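Local coordinates for protein flap endonuclease 1 (Desulfurococcus amylolyticus, PDB 3ORY) that probably removes the single-stranded 5' flaps of branched DNA by metal-dependent endonucleolytic cleavage, as a flap endonuclease of the XPG family, at residues I18-A23 with D227-Q232; R31-K36 with A85-V90; K150-A155 with D316-I321; L240-I245 with A292-F297. One frame throughout, in Å; residues are numbered along the deposited sequence.

Contact 1 of 4, residues I18-A23 with D227-Q232; sequences IIPGEA and DKLLVQ
L229 reaches from helix 226-233 into a pocket formed by I19, P20 and A23, and its CD1 methyl does most of the touching. Its CG stands anti to the backbone N (chi1 172°), which carries the branch off the helix flank and over the loop. There L229 CD1 meets I19 CD1 at 3.7 Å and lies equally close to P20 CD; both side chains cross the leucine at about a right angle. I19 is bent at both torsions, and this folds its CD1 toward the leucine although its CB does not face the helix. A23 closes the pocket at the backbone, its CB resting 3.8 Å from L229 CA.

One turn further, Q232 covers the edge of this apolar patch. Its CB packs on P20 CG at 3.8 Å, and the bend at chi2 (-55°) swings the amide across E22. Q232 CD comes within 3.6 Å of E22 CB, and the amide plane is turned 35° from the carboxylate. The two polar ends do not bond: Q232 OE1 and E22 OE2, both acceptors, are 3.5 Å apart. K228 runs extended alongside the 3-10 turn, bringing its CE 3.8 Å from E22 O, while its NZ makes a weak, long ion pair with E225.

A23 N bonds back to P20 O and closes the turn that leads into strand 24-26. This strand pairs with strand 216-225, which runs into helix 226-233. The contact is loop-on-helix packing beside an antiparallel strand pair of the central sheet, joining the N-terminal and I-region parts of the XPG nuclease fold.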
loop_
_atom_site.group_PDB
_atom_site.type_symbol
_atom_site.label_atom_id
_atom_site.label_comp_id
_atom_site.label_asym_id
_atom_site.label_seq_id
_atom_site.Cartn_x
_atom_site.Cartn_y
_atom_site.Cartn_z
ATOM N N ILE A 18 -16.596 -1.176 4.847
ATOM C CA ILE A 18 -17.719 -0.340 4.416
ATOM C C ILE A 18 -17.876 -0.255 2.898
ATOM O O ILE A 18 -18.850 0.324 2.421
ATOM C CB ILE A 18 -17.752 1.086 5.051
ATOM C CG1 ILE A 18 -16.563 1.938 4.588
ATOM C CG2 ILE A 18 -17.843 1.004 6.570
ATOM C CD1 ILE A 18 -16.772 3.453 4.795
ATOM N N ILE A 19 -16.948 -0.836 2.140
ATOM C CA ILE A 19 -17.086 -0.837 0.679
ATOM C C ILE A 19 -18.215 -1.788 0.233
ATOM O O ILE A 19 -18.114 -2.990 0.440
ATOM C CB ILE A 19 -15.781 -1.243 -0.048
ATOM C CG1 ILE A 19 -14.576 -0.396 0.419
ATOM C CG2 ILE A 19 -15.980 -1.163 -1.563
ATOM C CD1 ILE A 19 -14.706 1.116 0.170
ATOM N N PRO A 20 -19.280 -1.249 -0.393
ATOM C CA PRO A 20 -20.344 -2.144 -0.859
ATOM C C PRO A 20 -19.924 -2.939 -2.098
ATOM O O PRO A 20 -19.053 -2.495 -2.861
ATOM C CB PRO A 20 -21.511 -1.206 -1.186
ATOM C CG PRO A 20 -20.949 0.189 -1.207
ATOM C CD PRO A 20 -19.501 0.155 -0.790
ATOM N N GLY A 21 -20.543 -4.110 -2.273
ATOM C CA GLY A 21 -20.283 -4.998 -3.405
ATOM C C GLY A 21 -20.373 -4.337 -4.766
ATOM O O GLY A 21 -19.552 -4.605 -5.645
ATOM N N GLU A 22 -21.362 -3.463 -4.938
ATOM C CA GLU A 22 -21.577 -2.778 -6.217
ATOM C C GLU A 22 -20.449 -1.808 -6.591
ATOM O O GLU A 22 -20.336 -1.401 -7.750
ATOM C CB GLU A 22 -22.907 -2.021 -6.219
ATOM C CG GLU A 22 -24.144 -2.883 -5.991
ATOM C CD GLU A 22 -24.610 -2.895 -4.535
ATOM O OE1 GLU A 22 -23.757 -2.944 -3.610
ATOM O OE2 GLU A 22 -25.847 -2.861 -4.326
ATOM N N ALA A 23 -19.627 -1.444 -5.609
ATOM C CA ALA A 23 -18.555 -0.459 -5.806
ATOM C C ALA A 23 -17.190 -1.079 -6.144
ATOM O O ALA A 23 -16.270 -0.376 -6.581
ATOM C CB ALA A 23 -18.448 0.452 -4.579
ATOM N N ASP A 227 -16.525 7.694 -7.871
ATOM C CA ASP A 227 -17.860 8.289 -7.982
ATOM C C ASP A 227 -18.942 7.204 -7.765
ATOM O O ASP A 227 -19.956 7.453 -7.118
ATOM C CB ASP A 227 -18.023 9.119 -9.281
ATOM C CG ASP A 227 -17.370 10.541 -9.190
ATOM O OD1 ASP A 227 -16.964 11.004 -8.095
ATOM O OD2 ASP A 227 -17.250 11.214 -10.239
ATOM N N LYS A 228 -18.669 5.989 -8.230
ATOM C CA LYS A 228 -19.514 4.813 -7.977
ATOM C C LYS A 228 -19.633 4.450 -6.486
ATOM O O LYS A 228 -20.732 4.160 -5.981
ATOM C CB LYS A 228 -18.931 3.630 -8.734
ATOM C CG LYS A 228 -19.927 2.630 -9.256
ATOM C CD LYS A 228 -19.227 1.741 -10.270
ATOM C CE LYS A 228 -20.173 0.751 -10.920
ATOM N NZ LYS A 228 -19.388 -0.206 -11.747
ATOM N N LEU A 229 -18.494 4.445 -5.791
ATOM C CA LEU A 229 -18.458 4.258 -4.341
ATOM C C LEU A 229 -19.316 5.293 -3.608
ATOM O O LEU A 229 -20.077 4.962 -2.696
ATOM C CB LEU A 229 -17.007 4.329 -3.834
ATOM C CG LEU A 229 -16.761 4.342 -2.319
ATOM C CD1 LEU A 229 -17.294 3.059 -1.646
ATOM C CD2 LEU A 229 -15.269 4.511 -2.029
ATOM N N LEU A 230 -19.165 6.554 -3.995
ATOM C CA LEU A 230 -19.872 7.640 -3.331
ATOM C C LEU A 230 -21.388 7.507 -3.511
ATOM O O LEU A 230 -22.148 7.680 -2.553
ATOM C CB LEU A 230 -19.365 8.995 -3.846
ATOM C CG LEU A 230 -17.898 9.359 -3.572
ATOM C CD1 LEU A 230 -17.537 10.688 -4.257
ATOM C CD2 LEU A 230 -17.575 9.427 -2.068
ATOM N N VAL A 231 -21.816 7.187 -4.733
ATOM C CA VAL A 231 -23.240 6.987 -5.046
ATOM C C VAL A 231 -23.824 5.813 -4.246
ATOM O O VAL A 231 -24.857 5.969 -3.592
ATOM C CB VAL A 231 -23.494 6.755 -6.568
ATOM C CG1 VAL A 231 -24.960 6.381 -6.833
ATOM C CG2 VAL A 231 -23.116 7.998 -7.395
ATOM N N GLN A 232 -23.157 4.655 -4.296
ATOM C CA GLN A 232 -23.632 3.451 -3.593
ATOM C C GLN A 232 -23.735 3.678 -2.088
ATOM O O GLN A 232 -24.685 3.236 -1.448
ATOM C CB GLN A 232 -22.725 2.242 -3.865
ATOM C CG GLN A 232 -22.912 1.605 -5.228
ATOM C CD GLN A 232 -24.352 1.208 -5.493
ATOM O OE1 GLN A 232 -24.983 0.509 -4.687
ATOM N NE2 GLN A 232 -24.890 1.667 -6.620
#

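Contact 2 of 4, residues R31-K36 with A85-V90; sequences RILHGK and AGIKPV
Two backbone hydrogen bonds tie G35 and K36 to the 85-90 segment. G35 N gives its hydrogen to G86 O at 2.7 Å, unusually from above the carbonyl plane, 51° out of it. K88 N donates to K36 O at 2.8 Å, and K88 pairs again with I38, so this is where the parallel pairing of strands 37-41 and 88-93 begins.

Both chains turn sharply here. L33 to K36 form a type II beta turn with G35 at positive phi, and G86 ends helix 70-84 in a Schellman motif. G86, also at positive phi, lies close against H34, their CA atoms 4.3 Å apart.

The apolar part is small: I87 CG1 packs on L33 CB at 3.9 Å, I87 CG2 touches K36 O, and the side chain also meets I38 and I82. Cutting I87 back to an alanine is likely to open a gap beside L33, I38 and I82. A85 O faces R31 CA and H34 CB, each at 3.7 Å; the R31 guanidinium has it near its plane at one edge, with NH1 still 3.9 Å away.

The directional bonding is all main chain, from G35, G86, K36 and K88; A85 O stays buried with no polar partner.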
loop_
_atom_site.group_PDB
_atom_site.type_symbol
_atom_site.label_atom_id
_atom_site.label_comp_id
_atom_site.label_asym_id
_atom_site.label_seq_id
_atom_site.Cartn_x
_atom_site.Cartn_y
_atom_site.Cartn_z
ATOM N N ARG A 31 -3.582 -10.008 -15.806
ATOM C CA ARG A 31 -3.586 -9.839 -17.266
ATOM C C ARG A 31 -4.780 -9.033 -17.799
ATOM O O ARG A 31 -4.669 -8.373 -18.836
ATOM C CB ARG A 31 -3.477 -11.199 -17.980
ATOM C CG ARG A 31 -2.691 -11.186 -19.308
ATOM C CD ARG A 31 -3.529 -10.661 -20.496
ATOM N NE ARG A 31 -3.037 -11.074 -21.819
ATOM C CZ ARG A 31 -1.992 -10.541 -22.456
ATOM N NH1 ARG A 31 -1.275 -9.563 -21.903
ATOM N NH2 ARG A 31 -1.648 -11.003 -23.655
ATOM N N ILE A 32 -5.908 -9.064 -17.094
ATOM C CA ILE A 32 -7.063 -8.245 -17.483
ATOM C C ILE A 32 -6.691 -6.748 -17.629
ATOM O O ILE A 32 -7.245 -6.039 -18.470
ATOM C CB ILE A 32 -8.298 -8.496 -16.553
ATOM C CG1 ILE A 32 -9.209 -9.581 -17.151
ATOM C CG2 ILE A 32 -9.125 -7.234 -16.338
ATOM C CD1 ILE A 32 -8.956 -10.987 -16.629
ATOM N N LEU A 33 -5.715 -6.296 -16.841
ATOM C CA LEU A 33 -5.261 -4.899 -16.874
ATOM C C LEU A 33 -4.139 -4.632 -17.887
ATOM O O LEU A 33 -3.517 -3.566 -17.860
ATOM C CB LEU A 33 -4.817 -4.452 -15.472
ATOM C CG LEU A 33 -5.863 -4.397 -14.349
ATOM C CD1 LEU A 33 -5.180 -4.242 -12.988
ATOM C CD2 LEU A 33 -6.871 -3.279 -14.574
ATOM N N HIS A 34 -3.890 -5.589 -18.782
ATOM C CA HIS A 34 -2.812 -5.480 -19.770
ATOM C C HIS A 34 -2.889 -4.152 -20.507
ATOM O O HIS A 34 -3.976 -3.708 -20.890
ATOM C CB HIS A 34 -2.858 -6.642 -20.781
ATOM C CG HIS A 34 -3.982 -6.540 -21.768
ATOM N ND1 HIS A 34 -3.864 -5.853 -22.959
ATOM C CD2 HIS A 34 -5.251 -7.012 -21.731
ATOM C CE1 HIS A 34 -5.009 -5.914 -23.617
ATOM N NE2 HIS A 34 -5.867 -6.615 -22.894
ATOM N N GLY A 35 -1.736 -3.514 -20.684
ATOM C CA GLY A 35 -1.655 -2.230 -21.375
ATOM C C GLY A 35 -1.953 -1.000 -20.528
ATOM O O GLY A 35 -1.705 0.118 -20.971
ATOM N N LYS A 36 -2.484 -1.191 -19.318
ATOM C CA LYS A 36 -2.821 -0.050 -18.444
ATOM C C LYS A 36 -1.615 0.458 -17.658
ATOM O O LYS A 36 -0.736 -0.312 -17.267
ATOM C CB LYS A 36 -3.969 -0.391 -17.482
ATOM C CG LYS A 36 -5.289 -0.792 -18.167
ATOM C CD LYS A 36 -6.032 0.410 -18.737
ATOM C CE LYS A 36 -6.931 0.041 -19.932
ATOM N NZ LYS A 36 -7.769 -1.163 -19.673
ATOM N N ALA A 85 2.487 -9.418 -16.785
ATOM C CA ALA A 85 1.053 -9.352 -17.013
ATOM C C ALA A 85 0.655 -8.269 -18.021
ATOM O O ALA A 85 -0.520 -8.159 -18.380
ATOM C CB ALA A 85 0.334 -9.138 -15.695
ATOM N N GLY A 86 1.622 -7.466 -18.468
ATOM C CA GLY A 86 1.357 -6.406 -19.452
ATOM C C GLY A 86 1.008 -5.053 -18.848
ATOM O O GLY A 86 0.707 -4.098 -19.570
ATOM N N ILE A 87 1.050 -4.969 -17.520
ATOM C CA ILE A 87 0.802 -3.708 -16.814
ATOM C C ILE A 87 2.034 -2.802 -16.922
ATOM O O ILE A 87 3.166 -3.274 -16.863
ATOM C CB ILE A 87 0.396 -3.949 -15.335
ATOM C CG1 ILE A 87 -0.975 -4.636 -15.257
ATOM C CG2 ILE A 87 0.362 -2.645 -14.553
ATOM C CD1 ILE A 87 -1.218 -5.388 -13.952
ATOM N N LYS A 88 1.800 -1.509 -17.107
ATOM C CA LYS A 88 2.882 -0.531 -17.141
ATOM C C LYS A 88 2.947 0.178 -15.790
ATOM O O LYS A 88 2.202 1.128 -15.548
ATOM C CB LYS A 88 2.682 0.450 -18.301
ATOM C CG LYS A 88 2.651 -0.248 -19.669
ATOM C CD LYS A 88 2.537 0.740 -20.814
ATOM C CE LYS A 88 2.699 0.017 -22.145
ATOM N NZ LYS A 88 2.211 0.838 -23.278
ATOM N N PRO A 89 3.832 -0.296 -14.892
ATOM C CA PRO A 89 3.824 0.279 -13.552
ATOM C C PRO A 89 4.691 1.524 -13.412
ATOM O O PRO A 89 5.735 1.654 -14.066
ATOM C CB PRO A 89 4.378 -0.862 -12.689
ATOM C CG PRO A 89 5.341 -1.592 -13.603
ATOM C CD PRO A 89 4.882 -1.326 -15.039
ATOM N N VAL A 90 4.240 2.434 -12.555
ATOM C CA VAL A 90 5.030 3.576 -12.131
ATOM C C VAL A 90 4.797 3.732 -10.627
ATOM O O VAL A 90 3.660 3.648 -10.153
ATOM C CB VAL A 90 4.673 4.879 -12.920
ATOM C CG1 VAL A 90 3.157 5.131 -12.952
ATOM C CG2 VAL A 90 5.431 6.106 -12.362
#

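Contact 3 of 4, residues K150-A155 with D316-I321; sequences KSLLDA and DAVKRI
A155 centres an apolar contact without hydrogen bonds between the segments. Its CB points at the 316-321 helix and meets V318 CG2 at 3.6 Å and A317 CB at 3.7 Å. These small groups let the backbones come close, with A155 and V318 CA atoms 5.4 Å apart. I321 reaches over from the next turn: its CG1 is anti to the carbonyl carbon (chi1 -65°), and the extended branch lays CD1 along the other backbone, 3.7 Å from S151 O and 3.9 Å from L152 CA. L152 CD1 touches V318 CG1 at 4.1 Å.

This is antiparallel helix packing, at 153°, with axes 8.9 Å apart: helix 315-325 packs against helix 143-156, which lies against strands 88-93 and 160-162 through L153 on Y91, F93 and W160. Helix 70-84 adjoins both, F76 touching L152 and V318, while L337 of helix 330-347 also meets V318.

Polar groups stay at the margins. R320 NH1 bridges at 3.0 Å to D316 OD2, which lies near the guanidinium plane and accepts through its anti lone pair; one guanidinium face rests on A317 CA. A backbone bond between A155 and D314 ties the start of helix 315-325 to helix 143-156.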
loop_
_atom_site.group_PDB
_atom_site.type_symbol
_atom_site.label_atom_id
_atom_site.label_comp_id
_atom_site.label_asym_id
_atom_site.label_seq_id
_atom_site.Cartn_x
_atom_site.Cartn_y
_atom_site.Cartn_z
ATOM N N LYS A 150 14.357 3.004 -4.711
ATOM C CA LYS A 150 14.457 3.908 -5.857
ATOM C C LYS A 150 15.606 3.477 -6.784
ATOM O O LYS A 150 15.424 3.427 -7.996
ATOM C CB LYS A 150 14.640 5.360 -5.406
ATOM C CG LYS A 150 13.387 5.979 -4.771
ATOM C CD LYS A 150 13.705 7.320 -4.099
ATOM C CE LYS A 150 12.423 7.919 -3.527
ATOM N NZ LYS A 150 12.698 9.196 -2.800
ATOM N N SER A 151 16.767 3.161 -6.211
ATOM C CA SER A 151 17.914 2.686 -6.999
ATOM C C SER A 151 17.587 1.412 -7.763
ATOM O O SER A 151 17.982 1.264 -8.919
ATOM C CB SER A 151 19.138 2.440 -6.112
ATOM O OG SER A 151 19.590 3.655 -5.536
ATOM N N LEU A 152 16.881 0.487 -7.118
ATOM C CA LEU A 152 16.502 -0.765 -7.781
ATOM C C LEU A 152 15.573 -0.515 -8.981
ATOM O O LEU A 152 15.770 -1.083 -10.061
ATOM C CB LEU A 152 15.863 -1.749 -6.791
ATOM C CG LEU A 152 15.347 -3.063 -7.402
ATOM C CD1 LEU A 152 16.500 -3.899 -8.030
ATOM C CD2 LEU A 152 14.579 -3.879 -6.367
ATOM N N LEU A 153 14.561 0.331 -8.786
ATOM C CA LEU A 153 13.640 0.672 -9.868
ATOM C C LEU A 153 14.374 1.313 -11.044
ATOM O O LEU A 153 14.113 0.948 -12.198
ATOM C CB LEU A 153 12.481 1.550 -9.367
ATOM C CG LEU A 153 11.580 0.879 -8.317
ATOM C CD1 LEU A 153 10.661 1.900 -7.640
ATOM C CD2 LEU A 153 10.762 -0.279 -8.903
ATOM N N ASP A 154 15.295 2.246 -10.748
ATOM C CA ASP A 154 16.163 2.840 -11.774
ATOM C C ASP A 154 16.876 1.755 -12.583
ATOM O O ASP A 154 16.860 1.779 -13.819
ATOM C CB ASP A 154 17.227 3.770 -11.161
ATOM C CG ASP A 154 16.634 5.024 -10.521
ATOM O OD1 ASP A 154 15.432 5.304 -10.721
ATOM O OD2 ASP A 154 17.385 5.725 -9.801
ATOM N N ALA A 155 17.499 0.809 -11.886
ATOM C CA ALA A 155 18.184 -0.309 -12.549
ATOM C C ALA A 155 17.240 -1.155 -13.416
ATOM O O ALA A 155 17.644 -1.670 -14.471
ATOM C CB ALA A 155 18.896 -1.173 -11.524
ATOM N N ASP A 316 23.020 -5.763 -15.217
ATOM C CA ASP A 316 24.173 -5.776 -14.329
ATOM C C ASP A 316 23.950 -4.912 -13.082
ATOM O O ASP A 316 24.336 -5.311 -11.979
ATOM C CB ASP A 316 25.454 -5.363 -15.037
ATOM C CG ASP A 316 26.684 -5.730 -14.230
ATOM O OD1 ASP A 316 27.042 -6.917 -14.222
ATOM O OD2 ASP A 316 27.280 -4.847 -13.600
ATOM N N ALA A 317 23.317 -3.752 -13.260
ATOM C CA ALA A 317 23.028 -2.854 -12.138
ATOM C C ALA A 317 22.067 -3.529 -11.162
ATOM O O ALA A 317 22.244 -3.425 -9.953
ATOM C CB ALA A 317 22.462 -1.523 -12.625
ATOM N N VAL A 318 21.073 -4.246 -11.690
ATOM C CA VAL A 318 20.179 -5.029 -10.834
ATOM C C VAL A 318 20.975 -6.094 -10.063
ATOM O O VAL A 318 20.809 -6.236 -8.850
ATOM C CB VAL A 318 19.018 -5.696 -11.614
ATOM C CG1 VAL A 318 18.179 -6.571 -10.674
ATOM C CG2 VAL A 318 18.122 -4.645 -12.279
ATOM N N LYS A 319 21.845 -6.825 -10.765
ATOM C CA LYS A 319 22.690 -7.833 -10.116
ATOM C C LYS A 319 23.552 -7.232 -9.004
ATOM O O LYS A 319 23.635 -7.795 -7.911
ATOM C CB LYS A 319 23.595 -8.554 -11.113
ATOM C CG LYS A 319 24.474 -9.599 -10.418
ATOM C CD LYS A 319 25.937 -9.561 -10.843
ATOM C CE LYS A 319 26.547 -8.191 -10.780
ATOM N NZ LYS A 319 28.012 -8.292 -10.560
ATOM N N ARG A 320 24.190 -6.095 -9.289
ATOM C CA ARG A 320 25.029 -5.422 -8.290
ATOM C C ARG A 320 24.241 -5.120 -7.009
ATOM O O ARG A 320 24.678 -5.467 -5.908
ATOM C CB ARG A 320 25.692 -4.162 -8.868
ATOM C CG ARG A 320 26.802 -4.466 -9.914
ATOM C CD ARG A 320 27.727 -3.257 -10.195
ATOM N NE ARG A 320 26.980 -1.998 -10.310
ATOM C CZ ARG A 320 26.510 -1.488 -11.450
ATOM N NH1 ARG A 320 26.707 -2.116 -12.610
ATOM N NH2 ARG A 320 25.838 -0.337 -11.430
ATOM N N ILE A 321 23.071 -4.509 -7.155
ATOM C CA ILE A 321 22.210 -4.214 -6.003
ATOM C C ILE A 321 21.775 -5.486 -5.247
ATOM O O ILE A 321 22.045 -5.626 -4.045
ATOM C CB ILE A 321 20.979 -3.369 -6.417
ATOM C CG1 ILE A 321 21.433 -1.989 -6.914
ATOM C CG2 ILE A 321 20.027 -3.198 -5.234
ATOM C CD1 ILE A 321 20.411 -1.244 -7.739
#

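Contact 4 of 4, residues L240-I245 with A292-F297; sequences LIDIGI and AIKKYF. With PO4 (phosphate ion), chain D.
K294 NZ is gripped by a bound phosphate and by E238, with which it forms a salt bridge. It donates to phosphate O2 at 3.1 Å and to O3 at 3.0 Å, although the position of O3 is less certain. The chain reaches there by running straight from CB and then bending at chi3 (73°), its CD passing 3.6 Å from D242 OD1 on the facing helix. The phosphate, probably picked up from the crystallisation liquor, is also held by the backbone N atoms of I274 and E275. Replacing K294 with an alanine would probably leave E238 without its charged mate and the phosphate without its lysine donor.

Beneath this polar end the packing is apolar. I241 slides past F297 in the opposite direction, both its CG2 and CD1 lying 3.7 Å from F297 CB; CG2 also rests 3.8 Å from K294 CA. One turn on, I245 CD1 fits against I293 CG2 at 3.7 Å and the backbone N of K294 at 3.5 Å. The F297 ring stacks on F193.

The axes approach to 9.7 Å at 126°. Helix 237-247 is probably the first helix of the helix-two-turn-helix motif of FEN-1 nucleases, with helix 290-298 packed across it.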
loop_
_atom_site.group_PDB
_atom_site.type_symbol
_atom_site.label_atom_id
_atom_site.label_comp_id
_atom_site.label_asym_id
_atom_site.label_seq_id
_atom_site.Cartn_x
_atom_site.Cartn_y
_atom_site.Cartn_z
ATOM N N LEU A 240 -16.873 11.328 2.600
ATOM C CA LEU A 240 -15.849 10.268 2.562
ATOM C C LEU A 240 -14.558 10.708 3.259
ATOM O O LEU A 240 -13.960 9.954 4.047
ATOM C CB LEU A 240 -15.534 9.852 1.116
ATOM C CG LEU A 240 -14.574 8.655 0.971
ATOM C CD1 LEU A 240 -15.237 7.359 1.497
ATOM C CD2 LEU A 240 -14.089 8.456 -0.452
ATOM N N ILE A 241 -14.117 11.923 2.949
ATOM C CA ILE A 241 -12.950 12.492 3.614
ATOM C C ILE A 241 -13.179 12.539 5.133
ATOM O O ILE A 241 -12.298 12.178 5.913
ATOM C CB ILE A 241 -12.614 13.891 3.047
ATOM C CG1 ILE A 241 -12.085 13.755 1.615
ATOM C CG2 ILE A 241 -11.595 14.609 3.946
ATOM C CD1 ILE A 241 -11.982 15.098 0.843
ATOM N N ASP A 242 -14.370 12.962 5.547
ATOM C CA ASP A 242 -14.674 13.052 6.967
ATOM C C ASP A 242 -14.607 11.681 7.651
ATOM O O ASP A 242 -14.156 11.580 8.797
ATOM C CB ASP A 242 -16.037 13.721 7.202
ATOM C CG ASP A 242 -15.945 15.255 7.199
ATOM O OD1 ASP A 242 -14.830 15.805 7.104
ATOM O OD2 ASP A 242 -16.987 15.923 7.290
ATOM N N ILE A 243 -15.042 10.635 6.949
ATOM C CA ILE A 243 -14.903 9.277 7.468
ATOM C C ILE A 243 -13.429 8.990 7.761
ATOM O O ILE A 243 -13.089 8.491 8.848
ATOM C CB ILE A 243 -15.513 8.205 6.529
ATOM C CG1 ILE A 243 -17.041 8.348 6.482
ATOM C CG2 ILE A 243 -15.159 6.796 7.026
ATOM C CD1 ILE A 243 -17.696 7.583 5.330
ATOM N N GLY A 244 -12.558 9.357 6.820
ATOM C CA GLY A 244 -11.115 9.165 6.998
ATOM C C GLY A 244 -10.555 9.907 8.199
ATOM O O GLY A 244 -9.696 9.372 8.928
ATOM N N ILE A 245 -11.020 11.142 8.393
ATOM C CA ILE A 245 -10.587 11.984 9.510
ATOM C C ILE A 245 -10.995 11.362 10.855
ATOM O O ILE A 245 -10.226 11.399 11.830
ATOM C CB ILE A 245 -11.114 13.437 9.354
ATOM C CG1 ILE A 245 -10.425 14.129 8.165
ATOM C CG2 ILE A 245 -10.907 14.240 10.640
ATOM C CD1 ILE A 245 -11.051 15.463 7.722
ATOM N N ALA A 292 -9.954 22.192 8.321
ATOM C CA ALA A 292 -8.721 22.426 7.568
ATOM C C ALA A 292 -8.169 21.136 6.951
ATOM O O ALA A 292 -7.667 21.144 5.823
ATOM C CB ALA A 292 -7.661 23.102 8.463
ATOM N N ILE A 293 -8.263 20.029 7.689
ATOM C CA ILE A 293 -7.801 18.733 7.184
ATOM C C ILE A 293 -8.650 18.301 5.982
ATOM O O ILE A 293 -8.112 17.874 4.965
ATOM C CB ILE A 293 -7.812 17.625 8.266
ATOM C CG1 ILE A 293 -6.854 17.980 9.404
ATOM C CG2 ILE A 293 -7.401 16.292 7.658
ATOM C CD1 ILE A 293 -7.006 17.091 10.660
ATOM N N LYS A 294 -9.968 18.420 6.102
ATOM C CA LYS A 294 -10.868 18.139 4.983
ATOM C C LYS A 294 -10.518 18.974 3.747
ATOM O O LYS A 294 -10.350 18.436 2.636
ATOM C CB LYS A 294 -12.333 18.398 5.393
ATOM C CG LYS A 294 -13.335 18.155 4.245
ATOM C CD LYS A 294 -14.790 18.407 4.666
ATOM C CE LYS A 294 -15.081 19.910 4.822
ATOM N NZ LYS A 294 -16.524 20.195 5.168
ATOM N N LYS A 295 -10.397 20.288 3.933
ATOM C CA LYS A 295 -10.072 21.180 2.806
ATOM C C LYS A 295 -8.728 20.851 2.178
ATOM O O LYS A 295 -8.541 21.032 0.962
ATOM C CB LYS A 295 -10.132 22.657 3.218
ATOM C CG LYS A 295 -11.540 23.125 3.607
ATOM C CD LYS A 295 -11.548 24.627 3.937
ATOM C CE LYS A 295 -12.959 25.123 4.276
ATOM N NZ LYS A 295 -13.935 24.774 3.205
ATOM N N TYR A 296 -7.781 20.387 2.999
ATOM C CA TYR A 296 -6.497 19.941 2.461
ATOM C C TYR A 296 -6.676 18.696 1.582
ATOM O O TYR A 296 -6.165 18.639 0.460
ATOM C CB TYR A 296 -5.447 19.673 3.557
ATOM C CG TYR A 296 -4.185 19.160 2.925
ATOM C CD1 TYR A 296 -3.303 20.038 2.300
ATOM C CD2 TYR A 296 -3.913 17.786 2.865
ATOM C CE1 TYR A 296 -2.154 19.573 1.669
ATOM C CE2 TYR A 296 -2.775 17.314 2.224
ATOM C CZ TYR A 296 -1.895 18.217 1.635
ATOM O OH TYR A 296 -0.760 17.772 0.975
ATOM N N PHE A 297 -7.405 17.700 2.088
ATOM C CA PHE A 297 -7.700 16.503 1.283
ATOM C C PHE A 297 -8.362 16.848 -0.051
ATOM O O PHE A 297 -8.089 16.208 -1.067
ATOM C CB PHE A 297 -8.546 15.493 2.071
ATOM C CG PHE A 297 -7.714 14.506 2.877
ATOM C CD1 PHE A 297 -7.548 13.197 2.435
ATOM C CD2 PHE A 297 -7.082 14.896 4.052
ATOM C CE1 PHE A 297 -6.765 12.277 3.154
ATOM C CE2 PHE A 297 -6.296 13.979 4.796
ATOM C CZ PHE A 297 -6.146 12.666 4.336
HETATM P P PO4 D . -17.327 19.201 8.563
HETATM O O1 PO4 D . -16.190 18.989 9.538
HETATM O O2 PO4 D . -17.319 20.630 8.097
HETATM O O3 PO4 D . -17.164 18.307 7.372
HETATM O O4 PO4 D . -18.600 18.868 9.300
#

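How the contacts relate
Contacts 3 and 4 are buried helix pairs on opposite sides of the chain's centre, while contacts 1 and 2 are partly buried and involve loops beside the sheet. Contact 2 alone is held by hydrogen bonds between its segments, as suits a place where parallel strands start to pair; the others depend on side-chain packing. Contact 4 adds a salt bridge between its two helices and a bound phosphate at its edge, whereas that of contact 3 stays within one helix. Contacts 1 and 4 touch, L230 CD2 meeting L240 CB at 3.8 Å, and use successive helices. Contacts 2 and 3 both pack on helix 70-84, and contact 3 lies against strand 88-93, which begins in contact 2.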